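Putative decarboxylase involved in desferrioxamine biosynthesis (Erwinia amylovora, PDB 5O5C) probably acts as a pyridoxal 5'-phosphate-dependent lysine decarboxylase in the biosynthesis of the siderophore desferrioxamine. Local coordinates at residues D183-A188 with G260-A265; H193-K196 with L200-D203. All coordinates share one frame; numbering follows the deposited sequence.

Contact 1: residues D183-A188 with G260-A265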
ATOM      1  N   ASP B 183      16.929  -9.071  11.027  1.00 23.56           N
ATOM      2  CA  ASP B 183      18.219  -8.757  10.392  1.00 25.33           C
ATOM      3  C   ASP B 183      19.234  -8.068  11.258  1.00 23.76           C
ATOM      4  O   ASP B 183      20.396  -8.437  11.221  1.00 25.75           O
ATOM      5  CB  ASP B 183      18.083  -8.004   9.076  1.00 26.49           C
ATOM      6  CG  ASP B 183      17.444  -8.842   7.986  1.00 25.17           C
ATOM      7  OD1 ASP B 183      16.923  -9.924   8.264  1.00 27.63           O
ATOM      8  OD2 ASP B 183      17.447  -8.387   6.852  1.00 26.50           O
ATOM      9  N   SER B 184      18.836  -7.109  12.078  1.00 27.18           N
ATOM     10  CA  SER B 184      19.828  -6.490  13.009  1.00 26.66           C
ATOM     11  C   SER B 184      20.445  -7.465  14.019  1.00 27.14           C
ATOM     12  O   SER B 184      21.634  -7.324  14.404  1.00 27.99           O
ATOM     13  CB  SER B 184      19.215  -5.374  13.786  1.00 28.88           C
ATOM     14  OG  SER B 184      18.311  -5.939  14.727  1.00 33.00           O
ATOM     15  N   TRP B 185      19.642  -8.424  14.479  1.00 29.85           N
ATOM     16  CA  TRP B 185      20.115  -9.434  15.408  1.00 28.45           C
ATOM     17  C   TRP B 185      21.150 -10.288  14.704  1.00 30.37           C
ATOM     18  O   TRP B 185      22.236 -10.513  15.240  1.00 27.21           O
ATOM     19  CB  TRP B 185      18.992 -10.338  15.915  1.00 31.23           C
ATOM     20  CG  TRP B 185      19.517 -11.408  16.833  1.00 33.75           C
ATOM     21  CD1 TRP B 185      20.042 -12.613  16.473  1.00 33.08           C
ATOM     22  CD2 TRP B 185      19.581 -11.354  18.261  1.00 35.67           C
ATOM     23  NE1 TRP B 185      20.417 -13.321  17.583  1.00 34.33           N
ATOM     24  CE2 TRP B 185      20.162 -12.571  18.697  1.00 35.78           C
ATOM     25  CE3 TRP B 185      19.210 -10.399  19.216  1.00 35.37           C
ATOM     26  CZ2 TRP B 185      20.381 -12.858  20.047  1.00 37.10           C
ATOM     27  CZ3 TRP B 185      19.425 -10.678  20.561  1.00 37.24           C
ATOM     28  CH2 TRP B 185      20.003 -11.913  20.969  1.00 35.24           C
ATOM     29  N   CYS B 186      20.815 -10.770  13.509  1.00 30.95           N
ATOM     30  CA  CYS B 186      21.776 -11.541  12.730  1.00 31.42           C
ATOM     31  C   CYS B 186      23.113 -10.820  12.493  1.00 32.04           C
ATOM     32  O   CYS B 186      24.152 -11.479  12.505  1.00 31.68           O
ATOM     33  CB  CYS B 186      21.214 -11.976  11.389  1.00 31.80           C
ATOM     34  SG  CYS B 186      22.318 -13.169  10.598  1.00 34.51           S
ATOM     35  N   ALA B 187      23.095  -9.502  12.277  1.00 33.72           N
ATOM     36  CA  ALA B 187      24.358  -8.719  12.040  1.00 34.05           C
ATOM     37  C   ALA B 187      25.258  -8.480  13.274  1.00 36.21           C
ATOM     38  O   ALA B 187      26.479  -8.210  13.162  1.00 35.41           O
ATOM     39  CB  ALA B 187      24.026  -7.387  11.396  1.00 35.82           C
ATOM     40  N   ALA B 188      24.662  -8.528  14.452  1.00 34.03           N
ATOM     41  CA  ALA B 188      25.390  -8.256  15.655  1.00 34.87           C
ATOM     42  C   ALA B 188      25.923  -9.574  16.197  1.00 35.97           C
ATOM     43  O   ALA B 188      26.956  -9.573  16.841  1.00 39.64           O
ATOM     44  CB  ALA B 188      24.509  -7.499  16.660  1.00 31.21           C
ATOM     45  N   GLY B 260      17.278 -23.629  25.381  1.00 31.69           N
ATOM     46  CA  GLY B 260      18.323 -23.302  24.393  1.00 33.48           C
ATOM     47  C   GLY B 260      17.915 -22.321  23.296  1.00 33.29           C
ATOM     48  O   GLY B 260      18.673 -22.100  22.338  1.00 31.74           O
ATOM     49  N   LEU B 261      16.711 -21.765  23.418  1.00 36.39           N
ATOM     50  CA  LEU B 261      16.148 -20.842  22.442  1.00 33.27           C
ATOM     51  C   LEU B 261      16.659 -19.426  22.758  1.00 38.22           C
ATOM     52  O   LEU B 261      17.129 -19.121  23.885  1.00 38.25           O
ATOM     53  CB  LEU B 261      14.623 -20.896  22.486  1.00 34.63           C
ATOM     54  CG  LEU B 261      13.903 -22.236  22.354  1.00 30.42           C
ATOM     55  CD1 LEU B 261      12.457 -22.033  22.715  1.00 32.81           C
ATOM     56  CD2 LEU B 261      14.036 -22.817  20.947  1.00 29.91           C
ATOM     57  N   ILE B 262      16.566 -18.560  21.754  1.00 35.56           N
ATOM     58  CA  ILE B 262      17.274 -17.294  21.757  1.00 34.41           C
ATOM     59  C   ILE B 262      16.234 -16.159  21.705  1.00 32.37           C
ATOM     60  O   ILE B 262      15.523 -16.039  20.723  1.00 35.05           O
ATOM     61  CB  ILE B 262      18.265 -17.218  20.568  1.00 34.51           C
ATOM     62  CG1 ILE B 262      19.337 -18.316  20.680  1.00 35.83           C
ATOM     63  CG2 ILE B 262      18.930 -15.861  20.522  1.00 36.33           C
ATOM     64  CD1 ILE B 262      20.339 -18.354  19.532  1.00 37.41           C
ATOM     65  N   PRO B 263      16.143 -15.335  22.759  1.00 29.41           N
ATOM     66  CA  PRO B 263      15.187 -14.241  22.709  1.00 32.22           C
ATOM     67  C   PRO B 263      15.776 -13.105  21.908  1.00 32.66           C
ATOM     68  O   PRO B 263      16.915 -12.682  22.144  1.00 31.99           O
ATOM     69  CB  PRO B 263      14.986 -13.855  24.183  1.00 31.16           C
ATOM     70  CG  PRO B 263      16.111 -14.507  24.928  1.00 32.76           C
ATOM     71  CD  PRO B 263      16.923 -15.324  23.999  1.00 29.06           C
ATOM     72  N   VAL B 264      14.989 -12.628  20.958  1.00 34.66           N
ATOM     73  CA  VAL B 264      15.457 -11.675  19.944  1.00 31.47           C
ATOM     74  C   VAL B 264      14.677 -10.345  20.001  1.00 30.97           C
ATOM     75  O   VAL B 264      15.241  -9.258  19.745  1.00 34.61           O
ATOM     76  CB  VAL B 264      15.389 -12.409  18.559  1.00 30.50           C
ATOM     77  CG1 VAL B 264      15.522 -11.487  17.379  1.00 33.06           C
ATOM     78  CG2 VAL B 264      16.460 -13.474  18.494  1.00 32.01           C
ATOM     79  N   ALA B 265      13.385 -10.417  20.315  1.00 28.70           N
ATOM     80  CA  ALA B 265      12.539  -9.250  20.319  1.00 25.41           C
ATOM     81  C   ALA B 265      11.239  -9.368  21.101  1.00 25.99           C
ATOM     82  O   ALA B 265      10.597 -10.466  21.233  1.00 27.31           O
ATOM     83  CB  ALA B 265      12.252  -8.846  18.880  1.00 24.78           C
TER
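The backbone oxygen of Trp185 accepts two hydrogen bonds, one from Ala188 N at 3.2 Å and one from ND1 of His189. Both stay on the helix side, while the Trp185 side chain reaches across to Ile262, Pro263 and Val264. The contact itself is mainly apolar and centres on the indole. CG lies anti to the backbone N, which carries the ring off the helix toward the strand. A chi2 of -85° then stands the ring plane nearly upright to the CA-CB-CG plane and turns one face to Val264. CG2 of Val264 sits over that face as a CH-pi contact, 3.8 Å from the centroid of the five-membered ring and 12° off its normal. The other branch, CG1, lies 3.9 Å from Trp185 CB. Ile262 meets the six-membered part obliquely, with its CG2 3.4 Å from Trp185 CZ2. Pro263 contributes its backbone: its O approaches Trp185 CH2, also obliquely, at 3.4 Å.

This is helix-on-sheet packing in the PLP-binding domain of a type I fold decarboxylase. The helix holding Trp185, 170-189, starts at the cofactor pocket with Gly170 and Thr171. Strand 262-269 leads toward pocket residues Gly271 and Thr273, so the contact joins the ends of both elements remote from the cofactor. The axes of segments 183-188 and 262-265 pass 9.4 Å apart, with 128° between their N-to-C directions. His189 stacks on the indole, and Trp207 of the adjacent strand meets it edge-to-face. The Pro263 ring instead packs on Val253 and Leu257 of helix 246-258.

Contact 2: residues H193-K196 with L200-D203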
ATOM      1  N   HIS B 193      27.544 -11.695   8.491  1.00 39.58           N
ATOM      2  CA  HIS B 193      26.618 -12.648   7.850  1.00 35.74           C
ATOM      3  C   HIS B 193      25.305 -11.887   7.712  1.00 37.93           C
ATOM      4  O   HIS B 193      24.509 -11.865   8.666  1.00 36.38           O
ATOM      5  CB  HIS B 193      26.378 -13.882   8.724  1.00 32.84           C
ATOM      6  CG  HIS B 193      25.410 -14.862   8.132  1.00 33.50           C
ATOM      7  ND1 HIS B 193      24.125 -14.515   7.758  1.00 32.43           N
ATOM      8  CD2 HIS B 193      25.538 -16.182   7.851  1.00 31.82           C
ATOM      9  CE1 HIS B 193      23.519 -15.566   7.242  1.00 30.53           C
ATOM     10  NE2 HIS B 193      24.352 -16.593   7.291  1.00 32.77           N
ATOM     11  N   LEU B 194      25.081 -11.273   6.546  1.00 35.64           N
ATOM     12  CA  LEU B 194      23.881 -10.458   6.327  1.00 35.37           C
ATOM     13  C   LEU B 194      22.753 -11.224   5.652  1.00 32.84           C
ATOM     14  O   LEU B 194      22.889 -11.668   4.484  1.00 32.62           O
ATOM     15  CB  LEU B 194      24.203  -9.219   5.499  1.00 38.89           C
ATOM     16  CG  LEU B 194      25.029  -8.108   6.147  1.00 40.53           C
ATOM     17  CD1 LEU B 194      25.174  -6.958   5.160  1.00 40.76           C
ATOM     18  CD2 LEU B 194      24.392  -7.625   7.447  1.00 44.43           C
ATOM     19  N   ILE B 195      21.622 -11.314   6.348  1.00 27.79           N
ATOM     20  CA  ILE B 195      20.483 -12.100   5.887  1.00 30.86           C
ATOM     21  C   ILE B 195      20.100 -11.739   4.448  1.00 29.69           C
ATOM     22  O   ILE B 195      19.849 -12.640   3.640  1.00 29.84           O
ATOM     23  CB  ILE B 195      19.282 -12.056   6.862  1.00 28.69           C
ATOM     24  CG1 ILE B 195      19.626 -12.821   8.142  1.00 27.97           C
ATOM     25  CG2 ILE B 195      18.037 -12.665   6.216  1.00 29.24           C
ATOM     26  CD1 ILE B 195      18.616 -12.729   9.252  1.00 25.00           C
ATOM     27  N   LYS B 196      20.121 -10.439   4.152  1.00 30.32           N
ATOM     28  CA  LYS B 196      19.808  -9.866   2.834  1.00 31.86           C
ATOM     29  C   LYS B 196      20.437 -10.588   1.662  1.00 28.73           C
ATOM     30  O   LYS B 196      19.826 -10.780   0.633  1.00 27.69           O
ATOM     31  CB  LYS B 196      20.363  -8.452   2.743  1.00 34.81           C
ATOM     32  CG  LYS B 196      19.382  -7.346   3.002  1.00 36.08           C
ATOM     33  CD  LYS B 196      20.136  -6.026   3.003  1.00 31.62           C
ATOM     34  CE  LYS B 196      20.511  -5.570   1.626  1.00 29.75           C
ATOM     35  NZ  LYS B 196      21.082  -4.218   1.759  1.00 28.00           N
ATOM     36  N   LEU B 200      19.112 -17.022   5.880  1.00 36.63           N
ATOM     37  CA  LEU B 200      19.046 -17.195   7.312  1.00 32.45           C
ATOM     38  C   LEU B 200      20.166 -18.075   7.800  1.00 31.30           C
ATOM     39  O   LEU B 200      20.425 -19.125   7.195  1.00 25.01           O
ATOM     40  CB  LEU B 200      17.742 -17.860   7.725  1.00 32.33           C
ATOM     41  CG  LEU B 200      16.346 -17.246   7.716  1.00 30.13           C
ATOM     42  CD1 LEU B 200      15.426 -18.326   8.193  1.00 28.55           C
ATOM     43  CD2 LEU B 200      16.194 -15.987   8.572  1.00 31.57           C
ATOM     44  N   PRO B 201      20.818 -17.670   8.917  1.00 27.62           N
ATOM     45  CA  PRO B 201      21.913 -18.458   9.428  1.00 31.26           C
ATOM     46  C   PRO B 201      21.404 -19.696  10.159  1.00 34.07           C
ATOM     47  O   PRO B 201      20.183 -19.833  10.482  1.00 30.45           O
ATOM     48  CB  PRO B 201      22.592 -17.498  10.404  1.00 32.86           C
ATOM     49  CG  PRO B 201      21.443 -16.764  10.997  1.00 31.86           C
ATOM     50  CD  PRO B 201      20.496 -16.567   9.832  1.00 32.70           C
ATOM     51  N   HIS B 202      22.348 -20.583  10.438  1.00 39.90           N
ATOM     52  CA  HIS B 202      22.036 -21.901  10.958  1.00 38.54           C
ATOM     53  C   HIS B 202      21.101 -21.831  12.149  1.00 37.00           C
ATOM     54  O   HIS B 202      20.106 -22.560  12.182  1.00 39.15           O
ATOM     55  CB  HIS B 202      23.336 -22.682  11.254  1.00 45.37           C
ATOM     56  CG  HIS B 202      23.935 -23.341  10.033  1.00 54.73           C
ATOM     57  ND1 HIS B 202      24.743 -24.461  10.102  1.00 62.29           N
ATOM     58  CD2 HIS B 202      23.812 -23.055   8.715  1.00 55.78           C
ATOM     59  CE1 HIS B 202      25.109 -24.817   8.884  1.00 58.73           C
ATOM     60  NE2 HIS B 202      24.553 -23.983   8.024  1.00 57.59           N
ATOM     61  N   ASP B 203      21.372 -20.919  13.091  1.00 33.06           N
ATOM     62  CA  ASP B 203      20.621 -20.879  14.328  1.00 32.54           C
ATOM     63  C   ASP B 203      19.319 -20.019  14.349  1.00 29.30           C
ATOM     64  O   ASP B 203      18.794 -19.801  15.423  1.00 34.79           O
ATOM     65  CB  ASP B 203      21.554 -20.515  15.509  1.00 35.13           C
ATOM     66  CG  ASP B 203      21.970 -19.059  15.518  1.00 41.23           C
ATOM     67  OD1 ASP B 203      22.039 -18.445  14.424  1.00 40.28           O
ATOM     68  OD2 ASP B 203      22.250 -18.529  16.618  1.00 49.66           O
TER
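The imidazole of His193 meets the ring of Pro201. CB of Pro201 lies over a face of the imidazole, offset toward its rim. It is 3.9 Å from the ring centroid and 22° off the normal, a CH-pi contact. NE2 is the nearest ring atom, 3.7 Å from Pro201 CB. With chi1 at 178° the His193 side chain extends away from its own backbone N, which brings the imidazole over to Pro201.

The remaining contacts are between aliphatic groups. Ile195 CD1 meets Leu200 CD2 at 4.1 Å, methyl to methyl. CG1 of Ile195 faces the proline ring at CD, 4.2 Å away. Leu200 points its CB away from the first segment, and only the end of its side chain turns back to Ile195.

The two segments are the entry and exit of the short helix 195-198, with Leu194 as its N-cap residue. Outside this turn, Lys196 NZ is hydrogen-bonded to Thr353 O. Ile195 also packs on Ala224 of the second subunit, and Leu200 meets Leu200 of that subunit, so this turn belongs to the dimer interface. Within the chain, His193 and Ile195 rest on helix 170-189, while Ile195 and Pro201 pack against Trp207 at the start of strand 207-212.

The chain leaves helix 170-189 after the first half of contact 1. It then turns through 193-196, the short helix 195-198 and 200-203, where contact 2 closes a loop with three residues between its segments. Strands 207-212 and 233-236 and helices 218-225 and 246-258 follow before 260-265 closes contact 1. Contact 2 is thus nested inside the longer loop, and the two do not cross. Their centres are 10 Å apart, and they touch: Ile195 CD1 is 3.4 Å from Cys186 CB, and Ile262 CD1 is 3.5 Å from Asp203 OD2. Together they tie helix 170-189 to the central sheet and to the connection bordering the second subunit.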